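Local coordinates for membrane protein (Acinetobacter baumannii AB307-0294, PDB 5DL5) that forms a beta-barrel channel of the OprD porin family in the outer membrane and probably admits small solutes, including antibiotics, at residues G68-G73 against V114-S119; M292-Q297 against Y317-Y322. One frame throughout, in Å; residues are numbered along the deposited sequence.

Contact 1 (G68-G73 against V114-S119); sequences GIVGFG and VKARFS
G71 and G73 pair with R117 and K115 through four backbone hydrogen bonds. G71 N gives a nearly straight bond to R117 O (2.8 Å, 170° at the hydrogen). R117 N returns one of 2.8 Å to G71 O. Further along, G73 N reaches K115 O at 3.0 Å, and K115 N reaches G73 O at 2.9 Å. Between these pairs F72 faces A116 in a non-hydrogen-bonded pair. The A116 methyl CB meets the F72 ring obliquely, 3.9 Å from CE1. At the I69 end of the ladder the I69 side chain lies alongside F118, pointing the same way. I69 O comes to the edge of the F118 ring, in its plane, 3.3 Å from CD1. A water molecule bridges the ends of the two segments there, donating to I69 O at 2.7 Å and accepting from S119 N. This is a short piece of the antiparallel ladder in the porin barrel wall, where strands 70-83 and 106-118 are neighbours. F72, A116 and F118 put apolar groups on one face, consistent with an outer surface that meets lipid. On the other face K115 runs over G73, which has no side chain in its way. K115 CG sits between its backbone N and carbonyl carbon (chi1 54°), which brings it to 3.6 Å from G73 O. The chain then stays extended, and NZ forms a salt bridge with E62 and a hydrogen bond to S63 O. R117 is on the same face as K115, and its NE bonds to Q18.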
loop_
_atom_site.group_PDB
_atom_site.type_symbol
_atom_site.label_atom_id
_atom_site.label_comp_id
_atom_site.label_asym_id
_atom_site.label_seq_id
_atom_site.Cartn_x
_atom_site.Cartn_y
_atom_site.Cartn_z
ATOM N N GLY A 68 35.705 1.441 0.986
ATOM C CA GLY A 68 36.451 0.192 0.827
ATOM C C GLY A 68 35.744 -0.689 -0.125
ATOM O O GLY A 68 34.663 -0.318 -0.671
ATOM N N ILE A 69 36.301 -1.881 -0.330
ATOM C CA ILE A 69 35.729 -2.824 -1.320
ATOM C C ILE A 69 34.352 -3.321 -0.958
ATOM O O ILE A 69 33.473 -3.555 -1.814
ATOM C CB ILE A 69 36.737 -3.996 -1.580
ATOM C CG1 ILE A 69 36.292 -4.887 -2.768
ATOM C CG2 ILE A 69 36.942 -4.866 -0.337
ATOM C CD1 ILE A 69 36.527 -4.323 -4.159
ATOM N N VAL A 70 34.124 -3.486 0.327
ATOM C CA VAL A 70 32.802 -3.678 0.883
ATOM C C VAL A 70 32.534 -2.587 1.897
ATOM O O VAL A 70 33.388 -2.290 2.693
ATOM C CB VAL A 70 32.577 -5.059 1.529
ATOM C CG1 VAL A 70 31.183 -5.172 2.072
ATOM C CG2 VAL A 70 32.751 -6.157 0.517
ATOM N N GLY A 71 31.361 -1.956 1.809
ATOM C CA GLY A 71 31.024 -0.844 2.658
ATOM C C GLY A 71 29.979 -1.338 3.680
ATOM O O GLY A 71 29.264 -2.289 3.380
ATOM N N PHE A 72 29.941 -0.719 4.856
ATOM C CA PHE A 72 29.043 -1.094 5.918
ATOM C C PHE A 72 28.336 0.132 6.523
ATOM O O PHE A 72 28.880 1.226 6.575
ATOM C CB PHE A 72 29.813 -1.851 7.048
ATOM C CG PHE A 72 30.463 -3.129 6.571
ATOM C CD1 PHE A 72 29.755 -4.319 6.558
ATOM C CD2 PHE A 72 31.739 -3.118 6.116
ATOM C CE1 PHE A 72 30.332 -5.496 6.032
ATOM C CE2 PHE A 72 32.342 -4.255 5.649
ATOM C CZ PHE A 72 31.617 -5.460 5.618
ATOM N N GLY A 73 27.076 -0.044 6.907
ATOM C CA GLY A 73 26.371 1.028 7.612
ATOM C C GLY A 73 25.252 0.410 8.405
ATOM O O GLY A 73 25.120 -0.848 8.544
ATOM N N VAL A 114 21.289 -3.404 9.767
ATOM C CA VAL A 114 22.650 -3.271 9.318
ATOM C C VAL A 114 22.692 -3.514 7.818
ATOM O O VAL A 114 21.847 -4.230 7.318
ATOM C CB VAL A 114 23.644 -4.185 10.099
ATOM C CG1 VAL A 114 23.703 -3.703 11.524
ATOM C CG2 VAL A 114 23.294 -5.682 9.991
ATOM N N LYS A 115 23.671 -2.919 7.118
ATOM C CA LYS A 115 23.714 -3.013 5.678
ATOM C C LYS A 115 25.107 -3.072 5.196
ATOM O O LYS A 115 26.013 -2.662 5.915
ATOM C CB LYS A 115 23.000 -1.798 5.037
ATOM C CG LYS A 115 23.431 -0.458 5.439
ATOM C CD LYS A 115 22.504 0.646 4.942
ATOM C CE LYS A 115 23.179 1.969 5.241
ATOM N NZ LYS A 115 22.263 3.112 5.014
ATOM N N ALA A 116 25.297 -3.744 4.077
ATOM C CA ALA A 116 26.559 -3.956 3.475
ATOM C C ALA A 116 26.425 -3.750 1.997
ATOM O O ALA A 116 25.342 -3.991 1.452
ATOM C CB ALA A 116 27.077 -5.360 3.816
ATOM N N ARG A 117 27.465 -3.203 1.379
ATOM C CA ARG A 117 27.405 -2.856 -0.031
ATOM C C ARG A 117 28.680 -3.241 -0.742
ATOM O O ARG A 117 29.754 -2.934 -0.255
ATOM C CB ARG A 117 27.070 -1.372 -0.256
ATOM C CG ARG A 117 26.794 -1.038 -1.742
ATOM C CD ARG A 117 26.394 0.401 -1.958
ATOM N NE ARG A 117 27.445 1.312 -1.457
ATOM C CZ ARG A 117 27.250 2.599 -1.216
ATOM N NH1 ARG A 117 26.078 3.152 -1.483
ATOM N NH2 ARG A 117 28.188 3.343 -0.725
ATOM N N PHE A 118 28.564 -3.906 -1.891
ATOM C CA PHE A 118 29.703 -4.269 -2.747
ATOM C C PHE A 118 29.301 -3.914 -4.151
ATOM O O PHE A 118 28.220 -4.320 -4.584
ATOM C CB PHE A 118 29.850 -5.775 -2.708
ATOM C CG PHE A 118 30.819 -6.292 -3.738
ATOM C CD1 PHE A 118 32.180 -5.943 -3.678
ATOM C CD2 PHE A 118 30.391 -7.081 -4.771
ATOM C CE1 PHE A 118 33.091 -6.391 -4.657
ATOM C CE2 PHE A 118 31.284 -7.540 -5.697
ATOM C CZ PHE A 118 32.635 -7.182 -5.644
ATOM N N SER A 119 30.147 -3.150 -4.852
ATOM C CA SER A 119 29.884 -2.681 -6.186
ATOM C C SER A 119 28.524 -1.901 -6.205
ATOM O O SER A 119 28.432 -0.790 -5.556
ATOM C CB SER A 119 30.067 -3.861 -7.113
ATOM O OG SER A 119 29.730 -3.610 -8.435
HETATM O O HOH W 1 32.880 -2.417 -4.168
#

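Contact 2 (M292-Q297 against Y317-Y322); sequences MLAYQQ and YLPNSY. With C8E ((hydroxyethyloxy)tri(ethyloxy)octane), chain B.
Q296 reaches out from strand 289-300 and grips the backbone of N320, the centre of an inverse gamma turn. The turn belongs to a loop folded against the barrel wall, a feature known in OprD-type porins. The packing is tight around the Q296 amide. Its CG is anti to the backbone N (chi1 -175°) and the chain continues extended, which carries the amide out to the turn. Q296 OE1 accepts the N320 N-H at 3.2 Å, with the donor tilted from the carbonyl plane and 152° at the hydrogen. The same oxygen lies 3.4 Å from L318 CB, and the two side chains cross at about a right angle. Q296 NE2 makes only a weak bond to N320 O, at 3.4 Å, and also donates to F326 O. The N320 side chain slides past Q296 in the opposite direction, with the two amide planes 30° apart. N320 OD1 approaches A294 CB at 3.5 Å, but its hydrogen bond comes from Q335 NE2, while N320 ND2 bonds to S333 OG. P319 CG rests on the A294 methyl CB at 3.8 Å. The M292 side is looser: its CE stands 4.4 Å from P319 CB. The Y322 ring meets that of F378, and its OH bonds to Q335 and Q337. The Y322 carbonyl O takes a hydrogen bond from O21 of the bound detergent C8E at 2.9 Å.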
loop_
_atom_site.group_PDB
_atom_site.type_symbol
_atom_site.label_atom_id
_atom_site.label_comp_id
_atom_site.label_asym_id
_atom_site.label_seq_id
_atom_site.Cartn_x
_atom_site.Cartn_y
_atom_site.Cartn_z
ATOM N N MET A 292 -8.273 9.710 -16.648
ATOM C CA MET A 292 -7.936 8.286 -16.755
ATOM C C MET A 292 -9.175 7.398 -16.884
ATOM O O MET A 292 -10.122 7.598 -16.143
ATOM C CB MET A 292 -7.101 7.816 -15.522
ATOM C CG MET A 292 -6.725 6.311 -15.561
ATOM S SD MET A 292 -5.882 5.801 -14.074
ATOM C CE MET A 292 -7.063 5.891 -12.742
ATOM N N LEU A 293 -9.094 6.345 -17.697
ATOM C CA LEU A 293 -10.119 5.296 -17.740
ATOM C C LEU A 293 -9.401 3.998 -17.343
ATOM O O LEU A 293 -8.265 3.764 -17.804
ATOM C CB LEU A 293 -10.811 5.083 -19.118
ATOM C CG LEU A 293 -11.581 6.255 -19.695
ATOM C CD1 LEU A 293 -12.034 6.022 -21.139
ATOM C CD2 LEU A 293 -12.715 6.725 -18.740
ATOM N N ALA A 294 -10.027 3.194 -16.488
ATOM C CA ALA A 294 -9.384 1.923 -16.133
ATOM C C ALA A 294 -10.430 0.857 -15.992
ATOM O O ALA A 294 -11.554 1.141 -15.561
ATOM C CB ALA A 294 -8.606 2.061 -14.861
ATOM N N TYR A 295 -10.033 -0.374 -16.301
ATOM C CA TYR A 295 -10.862 -1.572 -16.131
ATOM C C TYR A 295 -10.052 -2.600 -15.399
ATOM O O TYR A 295 -8.863 -2.712 -15.656
ATOM C CB TYR A 295 -11.251 -2.111 -17.549
ATOM C CG TYR A 295 -11.976 -3.399 -17.509
ATOM C CD1 TYR A 295 -13.369 -3.443 -17.254
ATOM C CD2 TYR A 295 -11.300 -4.598 -17.687
ATOM C CE1 TYR A 295 -14.036 -4.680 -17.141
ATOM C CE2 TYR A 295 -11.934 -5.833 -17.592
ATOM C CZ TYR A 295 -13.340 -5.857 -17.362
ATOM O OH TYR A 295 -13.996 -7.093 -17.261
ATOM N N GLN A 296 -10.716 -3.354 -14.492
ATOM C CA GLN A 296 -10.075 -4.259 -13.600
ATOM C C GLN A 296 -10.963 -5.469 -13.484
ATOM O O GLN A 296 -12.178 -5.365 -13.414
ATOM C CB GLN A 296 -9.905 -3.559 -12.242
ATOM C CG GLN A 296 -9.162 -4.285 -11.193
ATOM C CD GLN A 296 -8.799 -3.343 -10.009
ATOM O OE1 GLN A 296 -7.997 -2.445 -10.182
ATOM N NE2 GLN A 296 -9.393 -3.549 -8.879
ATOM N N GLN A 297 -10.391 -6.671 -13.460
ATOM C CA GLN A 297 -11.273 -7.857 -13.343
ATOM C C GLN A 297 -10.580 -8.956 -12.549
ATOM O O GLN A 297 -9.346 -9.154 -12.647
ATOM C CB GLN A 297 -11.539 -8.331 -14.771
ATOM C CG GLN A 297 -12.050 -9.736 -14.892
ATOM C CD GLN A 297 -12.552 -10.087 -16.310
ATOM O OE1 GLN A 297 -12.619 -9.241 -17.236
ATOM N NE2 GLN A 297 -13.147 -11.297 -16.398
ATOM N N TYR A 317 -1.215 -2.923 -6.102
ATOM C CA TYR A 317 -0.692 -1.936 -7.088
ATOM C C TYR A 317 -1.621 -1.970 -8.370
ATOM O O TYR A 317 -1.274 -2.488 -9.390
ATOM C CB TYR A 317 0.757 -2.235 -7.406
ATOM C CG TYR A 317 1.828 -1.687 -6.346
ATOM C CD1 TYR A 317 1.671 -1.872 -5.004
ATOM C CD2 TYR A 317 2.992 -1.162 -6.753
ATOM C CE1 TYR A 317 2.581 -1.417 -4.083
ATOM C CE2 TYR A 317 3.974 -0.735 -5.857
ATOM C CZ TYR A 317 3.731 -0.856 -4.503
ATOM O OH TYR A 317 4.659 -0.450 -3.597
ATOM N N LEU A 318 -2.881 -1.606 -8.189
ATOM C CA LEU A 318 -3.912 -1.641 -9.238
ATOM C C LEU A 318 -4.683 -0.283 -9.173
ATOM O O LEU A 318 -4.675 0.359 -8.126
ATOM C CB LEU A 318 -4.888 -2.758 -8.916
ATOM C CG LEU A 318 -4.293 -4.166 -9.016
ATOM C CD1 LEU A 318 -5.262 -5.190 -8.481
ATOM C CD2 LEU A 318 -3.956 -4.551 -10.406
ATOM N N PRO A 319 -5.303 0.127 -10.254
ATOM C CA PRO A 319 -5.871 1.535 -10.336
ATOM C C PRO A 319 -7.220 1.694 -9.650
ATOM O O PRO A 319 -7.586 2.747 -9.201
ATOM C CB PRO A 319 -6.022 1.709 -11.874
ATOM C CG PRO A 319 -6.269 0.343 -12.460
ATOM C CD PRO A 319 -5.321 -0.534 -11.596
ATOM N N ASN A 320 -8.024 0.650 -9.554
ATOM C CA ASN A 320 -9.415 0.816 -9.036
ATOM C C ASN A 320 -9.402 0.444 -7.577
ATOM O O ASN A 320 -9.906 -0.625 -7.130
ATOM C CB ASN A 320 -10.445 0.017 -9.761
ATOM C CG ASN A 320 -10.608 0.436 -11.224
ATOM O OD1 ASN A 320 -9.982 1.379 -11.702
ATOM N ND2 ASN A 320 -11.421 -0.315 -11.953
ATOM N N SER A 321 -8.902 1.407 -6.816
ATOM C CA SER A 321 -8.499 1.187 -5.442
ATOM C C SER A 321 -8.522 2.520 -4.708
ATOM O O SER A 321 -7.644 3.343 -4.929
ATOM C CB SER A 321 -7.046 0.659 -5.343
ATOM O OG SER A 321 -6.814 0.261 -3.962
ATOM N N TYR A 322 -9.536 2.714 -3.893
ATOM C CA TYR A 322 -9.725 3.945 -3.088
ATOM C C TYR A 322 -10.155 3.490 -1.715
ATOM O O TYR A 322 -9.370 2.870 -1.062
ATOM C CB TYR A 322 -10.748 4.943 -3.744
ATOM C CG TYR A 322 -10.250 5.522 -5.084
ATOM C CD1 TYR A 322 -9.315 6.581 -5.098
ATOM C CD2 TYR A 322 -10.632 4.949 -6.311
ATOM C CE1 TYR A 322 -8.776 7.060 -6.291
ATOM C CE2 TYR A 322 -10.113 5.414 -7.511
ATOM C CZ TYR A 322 -9.261 6.529 -7.501
ATOM O OH TYR A 322 -8.800 7.034 -8.683
HETATM C C6 C8E B . -9.380 -4.214 13.784
HETATM C C7 C8E B . -9.880 -2.775 13.468
HETATM C C8 C8E B . -11.333 -2.652 12.951
HETATM O O9 C8E B . -11.553 -1.584 11.961
HETATM C C10 C8E B . -12.071 -2.194 10.783
HETATM C C11 C8E B . -10.915 -2.708 9.907
HETATM O O12 C8E B . -11.312 -2.871 8.563
HETATM C C13 C8E B . -11.722 -1.696 7.849
HETATM C C14 C8E B . -10.570 -1.114 7.073
HETATM O O15 C8E B . -10.858 -0.849 5.703
HETATM C C16 C8E B . -11.353 -1.911 4.875
HETATM C C17 C8E B . -10.774 -1.614 3.493
HETATM O O18 C8E B . -10.598 -0.166 3.435
HETATM C C19 C8E B . -9.433 0.274 2.723
HETATM C C20 C8E B . -9.470 1.790 2.624
HETATM O O21 C8E B . -8.536 2.433 1.710
#

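Overall arrangement
The two contacts lie on opposite sides of the chain's centre, with nearest atoms about 20 Å apart. Contact 1 is peripheral, its centre about 29 Å from the chain centre; contact 2 lies nearer the centre, at about 14 Å. Both are partly buried, but contact 1 has four exposed residues among those that touch and contact 2 has none. They share no strand: contact 1 joins wall strands 70-83 and 106-118 by main-chain bonds, and contact 2 sets a loop against wall strand 289-300. Across it a glutamine side chain bonds to loop backbone, while the strand keeps its own ladder to its neighbours. Charged residues mark one face of contact 1; uncharged amides, a proline and apolar side chains make contact 2.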